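Local atomic coordinates of T-cell surface glycoprotein CD1A1 antigen (Gallus gallus, PDB entry 3JVG), a protein that probably displays lipid antigens at the cell surface, as other CD1 molecules do, from a groove in its MHC class I-like domain. Residues A[98-101]-A[102-106]; A[155-158]-A[159-163]; A[163-166]-A[167-171]; A[215-219]-A[220-224]. All blocks are in the same frame, centred on the assembly; numbering follows the deposited sequence.

Contact 1: residues A[98-101]-A[102-106]; sequences ELQS and NGTIR
E98 and R106 stand opposite each other as an antiparallel hydrogen-bonded pair, E98 N giving to R106 O at 2.7 Å and R106 N giving back to E98 O at 2.9 Å. L99 and I105 form the next, non-hydrogen-bonded pair, and Q100 N donates to T104 O (3.0 Å) to close the hairpin. G103 N also bonds to Q100 O, so S101 and N102 form a tight turn. G103 itself takes a positive phi of 104°, where a side chain would press on the preceding carbonyl; this matches a turn followed by a G1-type beta bulge and explains the glycine.

On the face shared by E98 and R106 a salt bridge spans the two strands. The extended glutamate chain brings OE2 to R106 NE at 3.3 Å, in the guanidinium plane but above the carboxylate plane; the two flat groups are turned 76° from each other, and the bond from R106 NH2 to the same oxygen is weak. E98 OE1 accepts from Q100 NE2 at 2.9 Å as the glutamine chain, bent at chi2, folds back toward E98, while Q100 OE1 lies 3.5 Å from T104 CG2. The carboxylate thus links R106 across the hairpin to Q100 two residues along, with S5 OG as a further weak partner of OE1. On the opposite face L99 CD2 meets I105 CG1 at 4.0 Å, apolar branches suited to the side turned toward a helix.

The hairpin joins strands 89-99 and 105-113 of the MHC-like domain. Helix 148-172 lies on the L99 and I105 face, reached through L166, R167, N159 and V163, while M7 of strand 6-18 touches both E98 and R106.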
loop_
_atom_site.group_PDB
_atom_site.type_symbol
_atom_site.label_atom_id
_atom_site.label_comp_id
_atom_site.label_asym_id
_atom_site.label_seq_id
_atom_site.Cartn_x
_atom_site.Cartn_y
_atom_site.Cartn_z
ATOM N N GLU A 98 5.106 -14.488 -8.228
ATOM C CA GLU A 98 6.343 -13.763 -8.089
ATOM C C GLU A 98 7.436 -14.565 -8.792
ATOM O O GLU A 98 7.437 -15.776 -8.722
ATOM C CB GLU A 98 6.653 -13.508 -6.595
ATOM C CG GLU A 98 8.050 -12.984 -6.288
ATOM C CD GLU A 98 8.458 -13.042 -4.787
ATOM O OE1 GLU A 98 9.698 -13.061 -4.509
ATOM O OE2 GLU A 98 7.568 -13.039 -3.889
ATOM N N LEU A 99 8.331 -13.874 -9.481
ATOM C CA LEU A 99 9.437 -14.477 -10.174
ATOM C C LEU A 99 10.723 -14.004 -9.498
ATOM O O LEU A 99 11.006 -12.813 -9.504
ATOM C CB LEU A 99 9.465 -13.997 -11.639
ATOM C CG LEU A 99 9.521 -14.898 -12.888
ATOM C CD1 LEU A 99 10.399 -14.235 -13.932
ATOM C CD2 LEU A 99 10.017 -16.372 -12.696
ATOM N N GLN A 100 11.495 -14.915 -8.916
ATOM C CA GLN A 100 12.880 -14.577 -8.526
ATOM C C GLN A 100 13.834 -14.511 -9.716
ATOM O O GLN A 100 13.477 -14.952 -10.818
ATOM C CB GLN A 100 13.407 -15.528 -7.461
ATOM C CG GLN A 100 12.976 -15.121 -6.048
ATOM C CD GLN A 100 12.034 -16.122 -5.397
ATOM O OE1 GLN A 100 12.388 -17.298 -5.205
ATOM N NE2 GLN A 100 10.840 -15.660 -5.026
ATOM N N SER A 101 15.031 -13.942 -9.515
ATOM C CA SER A 101 16.079 -13.943 -10.573
ATOM C C SER A 101 16.518 -15.380 -10.864
ATOM O O SER A 101 16.800 -15.711 -12.023
ATOM C CB SER A 101 17.276 -13.035 -10.232
ATOM O OG SER A 101 17.942 -13.428 -9.037
ATOM N N ASN A 102 16.564 -16.201 -9.794
ATOM C CA ASN A 102 16.584 -17.685 -9.833
ATOM C C ASN A 102 15.876 -18.221 -11.091
ATOM O O ASN A 102 16.406 -19.062 -11.801
ATOM C CB ASN A 102 15.855 -18.280 -8.578
ATOM C CG ASN A 102 16.789 -18.534 -7.359
ATOM O OD1 ASN A 102 16.611 -19.499 -6.583
ATOM N ND2 ASN A 102 17.752 -17.654 -7.177
ATOM N N GLY A 103 14.675 -17.703 -11.354
ATOM C CA GLY A 103 13.740 -18.325 -12.274
ATOM C C GLY A 103 12.650 -19.017 -11.469
ATOM O O GLY A 103 11.645 -19.484 -12.024
ATOM N N THR A 104 12.861 -19.074 -10.154
ATOM C CA THR A 104 11.914 -19.671 -9.221
ATOM C C THR A 104 10.549 -18.928 -9.126
ATOM O O THR A 104 10.494 -17.703 -8.992
ATOM C CB THR A 104 12.580 -19.851 -7.837
ATOM O OG1 THR A 104 13.616 -20.837 -7.952
ATOM C CG2 THR A 104 11.569 -20.291 -6.763
ATOM N N ILE A 105 9.463 -19.698 -9.210
ATOM C CA ILE A 105 8.110 -19.144 -9.207
ATOM C C ILE A 105 7.512 -19.315 -7.831
ATOM O O ILE A 105 7.618 -20.399 -7.252
ATOM C CB ILE A 105 7.222 -19.847 -10.276
ATOM C CG1 ILE A 105 7.731 -19.528 -11.688
ATOM C CG2 ILE A 105 5.735 -19.472 -10.144
ATOM C CD1 ILE A 105 7.445 -20.646 -12.701
ATOM N N ARG A 106 6.911 -18.247 -7.296
ATOM C CA ARG A 106 6.029 -18.407 -6.141
ATOM C C ARG A 106 4.655 -17.930 -6.555
ATOM O O ARG A 106 4.540 -16.890 -7.213
ATOM C CB ARG A 106 6.542 -17.659 -4.911
ATOM C CG ARG A 106 5.597 -17.779 -3.657
ATOM C CD ARG A 106 6.138 -16.976 -2.475
ATOM N NE ARG A 106 5.847 -15.555 -2.650
ATOM C CZ ARG A 106 4.791 -14.931 -2.144
ATOM N NH1 ARG A 106 3.885 -15.581 -1.405
ATOM N NH2 ARG A 106 4.653 -13.638 -2.381
#

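Contact 2: residues A[155-158]-A[159-163]; sequences QVLL and NDTCV. With NAG (2-acetamido-2-deoxy-beta-D-glucopyranose), chain I.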
loop_
_atom_site.group_PDB
_atom_site.type_symbol
_atom_site.label_atom_id
_atom_site.label_comp_id
_atom_site.label_asym_id
_atom_site.label_seq_id
_atom_site.Cartn_x
_atom_site.Cartn_y
_atom_site.Cartn_z
ATOM N N GLN A 155 -4.954 -23.758 -10.946
ATOM C CA GLN A 155 -3.551 -24.179 -10.956
ATOM C C GLN A 155 -2.802 -23.643 -12.155
ATOM O O GLN A 155 -1.654 -23.214 -12.055
ATOM C CB GLN A 155 -3.436 -25.715 -10.988
ATOM C CG GLN A 155 -3.675 -26.395 -9.661
ATOM C CD GLN A 155 -3.759 -27.935 -9.844
ATOM O OE1 GLN A 155 -4.554 -28.415 -10.679
ATOM N NE2 GLN A 155 -2.952 -28.685 -9.087
ATOM N N VAL A 156 -3.453 -23.725 -13.305
ATOM C CA VAL A 156 -2.861 -23.231 -14.539
ATOM C C VAL A 156 -2.828 -21.708 -14.568
ATOM O O VAL A 156 -1.895 -21.133 -15.120
ATOM C CB VAL A 156 -3.606 -23.749 -15.788
ATOM C CG1 VAL A 156 -3.095 -23.071 -16.996
ATOM C CG2 VAL A 156 -3.340 -25.248 -16.001
ATOM N N LEU A 157 -3.873 -21.069 -14.046
ATOM C CA LEU A 157 -3.916 -19.618 -14.025
ATOM C C LEU A 157 -2.744 -19.102 -13.215
ATOM O O LEU A 157 -2.041 -18.182 -13.650
ATOM C CB LEU A 157 -5.250 -19.103 -13.429
ATOM C CG LEU A 157 -6.335 -18.745 -14.522
ATOM C CD1 LEU A 157 -5.926 -18.818 -15.985
ATOM C CD2 LEU A 157 -7.703 -19.353 -14.369
ATOM N N LEU A 158 -2.543 -19.682 -12.024
ATOM C CA LEU A 158 -1.453 -19.244 -11.130
ATOM C C LEU A 158 -0.077 -19.596 -11.709
ATOM O O LEU A 158 0.766 -18.727 -11.832
ATOM C CB LEU A 158 -1.597 -19.817 -9.705
ATOM C CG LEU A 158 -2.752 -19.290 -8.839
ATOM C CD1 LEU A 158 -2.864 -20.191 -7.549
ATOM C CD2 LEU A 158 -2.640 -17.781 -8.511
ATOM N N ASN A 159 0.131 -20.835 -12.127
ATOM C CA ASN A 159 1.488 -21.299 -12.447
ATOM C C ASN A 159 1.950 -21.003 -13.874
ATOM O O ASN A 159 3.155 -20.937 -14.113
ATOM C CB ASN A 159 1.687 -22.785 -12.113
ATOM C CG ASN A 159 3.170 -23.137 -11.817
ATOM O OD1 ASN A 159 3.834 -22.421 -11.066
ATOM N ND2 ASN A 159 3.676 -24.237 -12.401
ATOM N N ASP A 160 1.011 -20.824 -14.810
ATOM C CA ASP A 160 1.351 -20.645 -16.215
ATOM C C ASP A 160 0.949 -19.252 -16.707
ATOM O O ASP A 160 1.793 -18.424 -17.101
ATOM C CB ASP A 160 0.698 -21.732 -17.078
ATOM C CG ASP A 160 1.055 -23.162 -16.614
ATOM O OD1 ASP A 160 2.238 -23.470 -16.299
ATOM O OD2 ASP A 160 0.132 -23.995 -16.530
ATOM N N THR A 161 -0.342 -18.966 -16.661
ATOM C CA THR A 161 -0.795 -17.746 -17.240
ATOM C C THR A 161 -0.375 -16.479 -16.448
ATOM O O THR A 161 0.050 -15.500 -17.057
ATOM C CB THR A 161 -2.267 -17.809 -17.762
ATOM O OG1 THR A 161 -3.068 -16.737 -17.274
ATOM C CG2 THR A 161 -2.905 -19.151 -17.620
ATOM N N CYS A 162 -0.446 -16.525 -15.114
ATOM C CA CYS A 162 0.046 -15.401 -14.310
ATOM C C CYS A 162 1.530 -15.130 -14.567
ATOM O O CYS A 162 1.905 -13.994 -14.782
ATOM C CB CYS A 162 -0.127 -15.689 -12.824
ATOM S SG CYS A 162 -0.004 -14.213 -11.912
ATOM N N VAL A 163 2.355 -16.173 -14.538
ATOM C CA VAL A 163 3.803 -16.091 -14.792
ATOM C C VAL A 163 4.124 -15.568 -16.209
ATOM O O VAL A 163 4.981 -14.665 -16.394
ATOM C CB VAL A 163 4.490 -17.491 -14.552
ATOM C CG1 VAL A 163 5.919 -17.531 -15.057
ATOM C CG2 VAL A 163 4.436 -17.879 -13.080
HETATM C C1 NAG I . 5.053 -24.717 -12.281
HETATM C C2 NAG I . 5.099 -26.230 -11.943
HETATM C C3 NAG I . 6.530 -26.820 -11.976
HETATM C C4 NAG I . 7.125 -26.602 -13.373
HETATM C C5 NAG I . 7.024 -25.117 -13.834
HETATM C C6 NAG I . 7.304 -25.031 -15.348
HETATM C C7 NAG I . 3.113 -27.029 -10.780
HETATM C C8 NAG I . 2.474 -27.387 -9.482
HETATM N N2 NAG I . 4.376 -26.589 -10.713
HETATM O O3 NAG I . 6.548 -28.204 -11.631
HETATM O O4 NAG I . 8.456 -27.131 -13.447
HETATM O O5 NAG I . 5.778 -24.448 -13.506
HETATM O O6 NAG I . 7.456 -23.707 -15.809
HETATM O O7 NAG I . 2.469 -27.147 -11.835
#
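V156 crosses D160, one helical turn on, obliquely, its CG1 lying 3.4 Å from D160 OD2, and meets T161 at about a right angle, V156 CG1 to T161 CG2 at 4.0 Å. The short branched side chains of V156 and T161 fit methyl to methyl across one turn. L157 and T161 lie side by side and point the same way; the approach of L157 CD1 to T161 CG2, 3.5 Å, is tight and its detail doubtful.

The backbone here departs from a regular alpha helix. V156 O accepts from both D160 N (2.9 Å) and T161 N (3.1 Å), the first donor above the carbonyl plane and the second within it. Here the helix widens into a pi-type turn, and C162 N goes on to reach L157 O at 2.7 Å.

N159 is turned away from this cluster. With CG trans to the backbone N (chi1 -154°) its amide leads outward, and ND2 carries N-acetylglucosamine through a covalent bond of 1.5 Å to C1. Asparagine is required here, as the N-D-T sequence forms the N-glycosylation sequon, with T161 as its hydroxyl residue.

This segment of helix 148-172 rests on the beta sheet: L158 packs on I95, T107, F109 and F121, a natural place for a buried leucine, while C162 is disulfide-bonded to C97 of strand 89-99. Q155 donates through NE2 to L123 O, beyond strand 116-122.

Contact 3: residues A[163-166]-A[167-171]; sequences VDIL and RLFIQ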
loop_
_atom_site.group_PDB
_atom_site.type_symbol
_atom_site.label_atom_id
_atom_site.label_comp_id
_atom_site.label_asym_id
_atom_site.label_seq_id
_atom_site.Cartn_x
_atom_site.Cartn_y
_atom_site.Cartn_z
ATOM N N VAL A 163 2.355 -16.173 -14.538
ATOM C CA VAL A 163 3.803 -16.091 -14.792
ATOM C C VAL A 163 4.124 -15.568 -16.209
ATOM O O VAL A 163 4.981 -14.665 -16.394
ATOM C CB VAL A 163 4.490 -17.491 -14.552
ATOM C CG1 VAL A 163 5.919 -17.531 -15.057
ATOM C CG2 VAL A 163 4.436 -17.879 -13.080
ATOM N N ASP A 164 3.434 -16.125 -17.206
ATOM C CA ASP A 164 3.640 -15.693 -18.554
ATOM C C ASP A 164 3.323 -14.219 -18.712
ATOM O O ASP A 164 4.050 -13.514 -19.397
ATOM C CB ASP A 164 2.756 -16.462 -19.498
ATOM C CG ASP A 164 3.164 -17.941 -19.645
ATOM O OD1 ASP A 164 4.199 -18.400 -19.068
ATOM O OD2 ASP A 164 2.397 -18.634 -20.352
ATOM N N ILE A 165 2.210 -13.773 -18.144
ATOM C CA ILE A 165 1.849 -12.368 -18.208
ATOM C C ILE A 165 2.864 -11.505 -17.436
ATOM O O ILE A 165 3.284 -10.440 -17.932
ATOM C CB ILE A 165 0.443 -12.107 -17.711
ATOM C CG1 ILE A 165 -0.550 -12.738 -18.701
ATOM C CG2 ILE A 165 0.211 -10.573 -17.552
ATOM C CD1 ILE A 165 -1.985 -12.898 -18.194
ATOM N N LEU A 166 3.273 -11.983 -16.263
ATOM C CA LEU A 166 4.352 -11.331 -15.519
ATOM C C LEU A 166 5.590 -11.082 -16.408
ATOM O O LEU A 166 6.027 -9.922 -16.522
ATOM C CB LEU A 166 4.730 -12.084 -14.200
ATOM C CG LEU A 166 5.838 -11.456 -13.342
ATOM C CD1 LEU A 166 5.625 -9.929 -13.074
ATOM C CD2 LEU A 166 6.150 -12.177 -12.014
ATOM N N ARG A 167 6.125 -12.141 -17.052
ATOM C CA ARG A 167 7.360 -12.016 -17.842
ATOM C C ARG A 167 7.190 -10.932 -18.881
ATOM O O ARG A 167 8.078 -10.091 -19.089
ATOM C CB ARG A 167 7.719 -13.290 -18.578
ATOM C CG ARG A 167 8.104 -14.382 -17.663
ATOM C CD ARG A 167 8.735 -15.549 -18.422
ATOM N NE ARG A 167 9.991 -15.807 -17.738
ATOM C CZ ARG A 167 10.188 -16.772 -16.839
ATOM N NH1 ARG A 167 9.218 -17.650 -16.552
ATOM N NH2 ARG A 167 11.387 -16.888 -16.259
ATOM N N LEU A 168 6.036 -10.966 -19.525
ATOM C CA LEU A 168 5.692 -10.000 -20.528
ATOM C C LEU A 168 5.551 -8.563 -19.978
ATOM O O LEU A 168 5.960 -7.608 -20.647
ATOM C CB LEU A 168 4.387 -10.448 -21.121
ATOM C CG LEU A 168 3.648 -9.404 -21.901
ATOM C CD1 LEU A 168 4.194 -9.380 -23.328
ATOM C CD2 LEU A 168 2.232 -9.876 -21.882
ATOM N N PHE A 169 4.951 -8.411 -18.792
ATOM C CA PHE A 169 4.788 -7.094 -18.146
ATOM C C PHE A 169 6.144 -6.502 -17.682
ATOM O O PHE A 169 6.367 -5.279 -17.782
ATOM C CB PHE A 169 3.808 -7.186 -16.951
ATOM C CG PHE A 169 2.336 -7.242 -17.349
ATOM C CD1 PHE A 169 1.945 -7.246 -18.695
ATOM C CD2 PHE A 169 1.342 -7.285 -16.383
ATOM C CE1 PHE A 169 0.600 -7.256 -19.057
ATOM C CE2 PHE A 169 -0.020 -7.304 -16.755
ATOM C CZ PHE A 169 -0.386 -7.288 -18.104
ATOM N N ILE A 170 7.034 -7.361 -17.173
ATOM C CA ILE A 170 8.415 -6.945 -16.874
ATOM C C ILE A 170 9.068 -6.293 -18.113
ATOM O O ILE A 170 9.730 -5.258 -17.994
ATOM C CB ILE A 170 9.298 -8.103 -16.378
ATOM C CG1 ILE A 170 8.746 -8.684 -15.066
ATOM C CG2 ILE A 170 10.792 -7.647 -16.235
ATOM C CD1 ILE A 170 9.427 -9.985 -14.650
ATOM N N GLN A 171 8.849 -6.879 -19.292
ATOM C CA GLN A 171 9.418 -6.341 -20.514
ATOM C C GLN A 171 8.682 -5.108 -20.992
ATOM O O GLN A 171 9.310 -4.135 -21.343
ATOM C CB GLN A 171 9.472 -7.379 -21.653
ATOM C CG GLN A 171 10.731 -8.301 -21.686
ATOM C CD GLN A 171 11.967 -7.692 -21.001
ATOM O OE1 GLN A 171 12.416 -8.177 -19.943
ATOM N NE2 GLN A 171 12.495 -6.608 -21.581
#
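I165 and F169 supply the aromatic interaction: I165 CG2 lies over the centre of the phenyl ring, 3.4 Å from its centroid and 14° off the normal, a CH-pi contact. The two side chains run alongside each other in the same direction, and the isoleucine's CG2 branch, trans to its backbone N, is the one carried over the ring. A phenylalanine suits this place because its flat face offers a methyl a broad apolar seat at the centre.

Purely aliphatic packing joins L166 to I170, CD1 to CG1 at 3.9 Å, their chains crossing at a slant. A mixed contact sets R167 beside V163: the arginine's NH1 approaches V163 CG1 at 3.6 Å, apolar carbon against a guanidinium that can still reach the surface.

Regular helical hydrogen bonds underlie all three, from R167 N to V163 O, L168 N to D164 O, F169 N to I165 O and I170 N to L166 O, bringing each of these side-chain pairs onto successive turns.

These turns lie toward the end of helix 148-172. L166 and R167 reach L99 of strand 89-99, I165 and L166 touch L8 of strand 6-18, and F169 packs on L52 and S55 of helix 52-55 and on the following L56.

Contact 4: residues A[215-219]-A[220-224]; sequences WLRDG and REVPP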
loop_
_atom_site.group_PDB
_atom_site.type_symbol
_atom_site.label_atom_id
_atom_site.label_comp_id
_atom_site.label_asym_id
_atom_site.label_seq_id
_atom_site.Cartn_x
_atom_site.Cartn_y
_atom_site.Cartn_z
ATOM N N TRP A 215 22.606 6.280 11.418
ATOM C CA TRP A 215 23.271 7.404 12.039
ATOM C C TRP A 215 24.722 7.019 12.275
ATOM O O TRP A 215 25.016 5.877 12.616
ATOM C CB TRP A 215 22.586 7.768 13.362
ATOM C CG TRP A 215 21.295 8.524 13.186
ATOM C CD1 TRP A 215 20.036 8.014 13.213
ATOM C CD2 TRP A 215 21.150 9.922 12.947
ATOM N NE1 TRP A 215 19.112 9.006 13.018
ATOM C CE2 TRP A 215 19.766 10.190 12.864
ATOM C CE3 TRP A 215 22.056 10.988 12.845
ATOM C CZ2 TRP A 215 19.264 11.451 12.637
ATOM C CZ3 TRP A 215 21.555 12.264 12.636
ATOM C CH2 TRP A 215 20.165 12.477 12.512
ATOM N N LEU A 216 25.620 7.975 12.071
ATOM C CA LEU A 216 27.018 7.796 12.376
ATOM C C LEU A 216 27.398 8.744 13.467
ATOM O O LEU A 216 27.007 9.913 13.457
ATOM C CB LEU A 216 27.920 8.063 11.171
ATOM C CG LEU A 216 27.595 7.430 9.819
ATOM C CD1 LEU A 216 28.688 7.798 8.803
ATOM C CD2 LEU A 216 27.424 5.912 9.958
ATOM N N ARG A 217 28.141 8.204 14.425
ATOM C CA ARG A 217 28.742 8.966 15.500
ATOM C C ARG A 217 30.227 8.842 15.243
ATOM O O ARG A 217 30.773 7.753 15.319
ATOM C CB ARG A 217 28.354 8.409 16.876
ATOM C CG ARG A 217 29.007 9.153 18.066
ATOM C CD ARG A 217 28.329 8.900 19.412
ATOM N NE ARG A 217 27.511 7.686 19.453
ATOM C CZ ARG A 217 27.919 6.512 19.941
ATOM N NH1 ARG A 217 29.148 6.396 20.473
ATOM N NH2 ARG A 217 27.097 5.459 19.903
ATOM N N ASP A 218 30.848 9.958 14.873
ATOM C CA ASP A 218 32.274 10.009 14.517
ATOM C C ASP A 218 32.630 9.049 13.407
ATOM O O ASP A 218 33.662 8.378 13.480
ATOM C CB ASP A 218 33.145 9.695 15.743
ATOM C CG ASP A 218 32.877 10.627 16.880
ATOM O OD1 ASP A 218 32.659 11.822 16.585
ATOM O OD2 ASP A 218 32.878 10.190 18.062
ATOM N N GLY A 219 31.781 8.978 12.388
ATOM C CA GLY A 219 31.998 8.081 11.282
ATOM C C GLY A 219 31.560 6.653 11.547
ATOM O O GLY A 219 31.598 5.810 10.643
ATOM N N ARG A 220 31.130 6.370 12.774
ATOM C CA ARG A 220 30.786 4.999 13.159
ATOM C C ARG A 220 29.299 4.764 13.382
ATOM O O ARG A 220 28.654 5.536 14.070
ATOM C CB ARG A 220 31.603 4.557 14.367
ATOM C CG ARG A 220 33.108 4.585 14.088
ATOM C CD ARG A 220 33.914 4.501 15.374
ATOM N NE ARG A 220 34.608 3.220 15.494
ATOM C CZ ARG A 220 34.122 2.152 16.118
ATOM N NH1 ARG A 220 32.922 2.184 16.676
ATOM N NH2 ARG A 220 34.842 1.043 16.172
ATOM N N GLU A 221 28.779 3.691 12.781
ATOM C CA GLU A 221 27.355 3.353 12.842
ATOM C C GLU A 221 26.865 3.194 14.284
ATOM O O GLU A 221 27.404 2.396 15.060
ATOM C CB GLU A 221 26.984 2.116 11.992
ATOM C CG GLU A 221 25.439 1.835 12.014
ATOM C CD GLU A 221 24.953 0.660 11.137
ATOM O OE1 GLU A 221 25.460 0.482 10.029
ATOM O OE2 GLU A 221 24.028 -0.084 11.532
ATOM N N VAL A 222 25.850 3.977 14.643
ATOM C CA VAL A 222 25.236 3.838 15.971
ATOM C C VAL A 222 24.396 2.561 15.983
ATOM O O VAL A 222 23.505 2.382 15.146
ATOM C CB VAL A 222 24.362 5.050 16.349
ATOM C CG1 VAL A 222 23.668 4.820 17.699
ATOM C CG2 VAL A 222 25.217 6.324 16.376
ATOM N N PRO A 223 24.707 1.650 16.917
ATOM C CA PRO A 223 23.974 0.387 17.064
ATOM C C PRO A 223 22.501 0.605 17.457
ATOM O O PRO A 223 22.135 1.690 17.935
ATOM C CB PRO A 223 24.718 -0.301 18.215
ATOM C CG PRO A 223 25.264 0.851 19.011
ATOM C CD PRO A 223 25.745 1.797 17.942
ATOM N N PRO A 224 21.657 -0.421 17.257
ATOM C CA PRO A 224 20.267 -0.243 17.661
ATOM C C PRO A 224 20.131 -0.150 19.177
ATOM O O PRO A 224 20.831 -0.850 19.945
ATOM C CB PRO A 224 19.562 -1.506 17.137
ATOM C CG PRO A 224 20.496 -2.100 16.155
ATOM C CD PRO A 224 21.879 -1.726 16.611
#
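V222 packs against W215 and R217 on the close side of this hairpin. V222 N donates almost straight to W215 O, at 2.9 Å and 172°, and V222 CG2 then lies 3.8 Å from R217 CB and 4.3 Å from W215 CB. The R217 side chain runs at about a right angle to the valine, so its aliphatic part helps to cover the small branched residue. R217 and R220 pair through two backbone bonds, R217 N to R220 O at 2.7 Å and R220 N to R217 O at 2.9 Å, around a type I' turn. The indole of W215 leads away into the core of the immunoglobulin domain, between its two sheets, where it touches L199 and C201, the latter in the C201-C259 disulfide; this is the central tryptophan of an immunoglobulin fold.

The exposed side chains are looser. D218 and G219 both have positive phi, a setting that favours glycine at the second of them. The end of R220 leads away; E221 is exposed, its chain extended, and its ion pair with R260 is long and weak. On the face shared with E221, L216 CD2 lies against the E221 backbone.

D218 OD2 bonds to H255 ND1 and OD1 to G256 N. The chemistry grades from packing of V222 against W215 and the aliphatic part of R217 to charged, exposed groups at the turn, which suggests that the tip is probably held mainly by backbone bonds and the D218 carboxylate.

Overall arrangement
From the N terminus, contact 1 comes first and closes the tight hairpin between strands 89-99 and 105-113 of the floor sheet. Contacts 2 and 3 follow in series, each about two and a half turns of helix 148-172, closing no loop beyond the helical turn itself and meeting at V163, which both share. None of the four nests in or crosses another. In space the first three gather: contact 1 touches contacts 2 and 3 through the helix side of its hairpin, and the C97-C162 disulfide, whose C162 lies in contact 2, ties helix to sheet covalently. Contact 4 closes a separate hairpin in the immunoglobulin domain, its nearest atoms about 25 Å from contact 1.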